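Local coordinates for tumor necrosis factor ligand superfamily member 13 (PDB 1U5Y), which is a homotrimeric cytokine of the tumor necrosis factor family that binds the receptors TACI and BCMA and plays a role in regulating tumor cell growth, at residues 15-20 with 121-126. Residues are numbered along the deposited sequence; the frame is centred on the assembly and turned at random.
Sequences ITSKAD and RANAKL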
loop_
_atom_site.group_PDB
_atom_site.type_symbol
_atom_site.label_atom_id
_atom_site.label_comp_id
_atom_site.label_asym_id
_atom_site.label_seq_id
_atom_site.Cartn_x
_atom_site.Cartn_y
_atom_site.Cartn_z
ATOM N N ILE A 15 -14.561 -11.899 -13.609
ATOM C CA ILE A 15 -14.921 -12.209 -12.218
ATOM C C ILE A 15 -15.849 -13.420 -12.167
ATOM O O ILE A 15 -16.735 -13.561 -13.017
ATOM C CB ILE A 15 -15.657 -11.028 -11.510
ATOM C CG1 ILE A 15 -15.484 -9.673 -12.205
ATOM C CG2 ILE A 15 -15.164 -10.889 -10.117
ATOM C CD1 ILE A 15 -16.563 -8.656 -11.764
ATOM N N THR A 16 -15.669 -14.262 -11.148
ATOM C CA THR A 16 -16.491 -15.465 -10.963
ATOM C C THR A 16 -17.136 -15.534 -9.580
ATOM O O THR A 16 -16.642 -14.954 -8.611
ATOM C CB THR A 16 -15.653 -16.740 -11.210
ATOM O OG1 THR A 16 -14.329 -16.580 -10.682
ATOM C CG2 THR A 16 -15.426 -16.955 -12.711
ATOM N N SER A 17 -18.250 -16.250 -9.510
ATOM C CA SER A 17 -19.038 -16.373 -8.292
ATOM C C SER A 17 -19.862 -17.650 -8.378
ATOM O O SER A 17 -20.855 -17.676 -9.094
ATOM C CB SER A 17 -19.982 -15.170 -8.153
ATOM O OG SER A 17 -19.737 -14.449 -6.966
ATOM N N LYS A 18 -19.448 -18.700 -7.663
ATOM C CA LYS A 18 -20.167 -19.984 -7.670
ATOM C C LYS A 18 -21.579 -19.820 -7.122
ATOM O O LYS A 18 -21.842 -18.900 -6.340
ATOM C CB LYS A 18 -19.408 -21.038 -6.858
ATOM N N ALA A 19 -22.466 -20.733 -7.529
ATOM C CA ALA A 19 -23.901 -20.675 -7.218
ATOM C C ALA A 19 -24.236 -20.234 -5.787
ATOM O O ALA A 19 -24.545 -19.061 -5.565
ATOM C CB ALA A 19 -24.575 -22.032 -7.536
ATOM N N ASP A 20 -24.163 -21.153 -4.824
ATOM C CA ASP A 20 -24.616 -20.875 -3.453
ATOM C C ASP A 20 -23.456 -20.590 -2.503
ATOM O O ASP A 20 -23.545 -20.821 -1.292
ATOM C CB ASP A 20 -25.492 -22.026 -2.934
ATOM C CG ASP A 20 -26.845 -22.087 -3.631
ATOM O OD1 ASP A 20 -27.332 -21.023 -4.065
ATOM O OD2 ASP A 20 -27.496 -23.145 -3.794
ATOM N N ARG A 121 -18.393 -11.550 -0.718
ATOM C CA ARG A 121 -19.820 -11.471 -1.099
ATOM C C ARG A 121 -20.017 -12.112 -2.478
ATOM O O ARG A 121 -19.109 -12.118 -3.317
ATOM C CB ARG A 121 -20.342 -10.016 -1.134
ATOM C CG ARG A 121 -19.756 -9.049 -0.081
ATOM C CD ARG A 121 -20.804 -8.368 0.830
ATOM N NE ARG A 121 -20.194 -7.780 2.031
ATOM C CZ ARG A 121 -20.862 -7.145 3.005
ATOM N NH1 ARG A 121 -22.185 -6.994 2.945
ATOM N NH2 ARG A 121 -20.200 -6.652 4.050
ATOM N N ALA A 122 -21.207 -12.637 -2.712
ATOM C CA ALA A 122 -21.579 -13.147 -4.022
ATOM C C ALA A 122 -21.747 -11.994 -5.021
ATOM O O ALA A 122 -22.259 -10.932 -4.674
ATOM C CB ALA A 122 -22.885 -13.973 -3.936
ATOM N N ASN A 123 -21.344 -12.223 -6.266
ATOM C CA ASN A 123 -21.589 -11.277 -7.369
ATOM C C ASN A 123 -21.161 -9.866 -7.038
ATOM O O ASN A 123 -21.890 -8.908 -7.286
ATOM C CB ASN A 123 -23.075 -11.288 -7.769
ATOM C CG ASN A 123 -23.531 -12.656 -8.183
ATOM O OD1 ASN A 123 -22.795 -13.375 -8.878
ATOM N ND2 ASN A 123 -24.762 -13.032 -7.768
ATOM N N ALA A 124 -19.987 -9.767 -6.437
ATOM C CA ALA A 124 -19.418 -8.503 -6.048
ATOM C C ALA A 124 -19.089 -7.718 -7.308
ATOM O O ALA A 124 -18.581 -8.273 -8.280
ATOM C CB ALA A 124 -18.162 -8.728 -5.224
ATOM N N LYS A 125 -19.380 -6.423 -7.257
ATOM C CA LYS A 125 -19.235 -5.506 -8.380
ATOM C C LYS A 125 -17.819 -4.981 -8.443
ATOM O O LYS A 125 -17.535 -3.862 -8.026
ATOM C CB LYS A 125 -20.221 -4.336 -8.224
ATOM C CG LYS A 125 -21.659 -4.775 -7.973
ATOM C CD LYS A 125 -22.672 -3.707 -8.360
ATOM C CE LYS A 125 -24.047 -4.309 -8.528
ATOM N NZ LYS A 125 -24.152 -5.164 -9.753
ATOM N N LEU A 126 -16.923 -5.794 -8.976
ATOM C CA LEU A 126 -15.490 -5.491 -8.930
ATOM C C LEU A 126 -15.088 -4.936 -10.278
ATOM O O LEU A 126 -15.566 -5.416 -11.290
ATOM C CB LEU A 126 -14.696 -6.755 -8.643
ATOM C CG LEU A 126 -15.083 -7.503 -7.377
ATOM C CD1 LEU A 126 -14.216 -8.759 -7.221
ATOM C CD2 LEU A 126 -14.964 -6.583 -6.151
#
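Ser17 reaches across to the loop 121-126 and takes the backbone N-H of Asn123 on its hydroxyl, a nearly straight bond of 2.8 Å from N to OG (170° at the hydrogen). The same OG also hydrogen-bonds Val23 O and Thr24 OG1, so three partners grip it and probably hold its rotation. Asn123 turns its CB away from Ser17, but with CG beside its own backbone N (chi1 -58°) the amide folds back, bringing OD1 to 3.4 Å from Ser17 CB. The oxygen thus meets the methylene next to the hydroxyl. Two residues before Ser17 and three after Asn123, Ile15 and Leu126 form the apolar half of the contact, their side chains running at a slant to each other. Ile15 CG2 meets Leu126 CD1 at 3.7 Å, while the other branch of the isoleucine lays CD1 against the backbone, 3.4 Å from Leu126 O. Thr24 OG1 ties the loop down further through Arg121 O and Ala124 N. The contact thus joins the last part of strand 7-16 and the chain just beyond it to the loop between strands 114-119 and 134-139 in the jelly-roll β-sandwich of the TNF-homology domain, with strand 24-34 beside Ile15 and Leu126, and strand 51-61 packing against Leu126 through Val59 and Phe61.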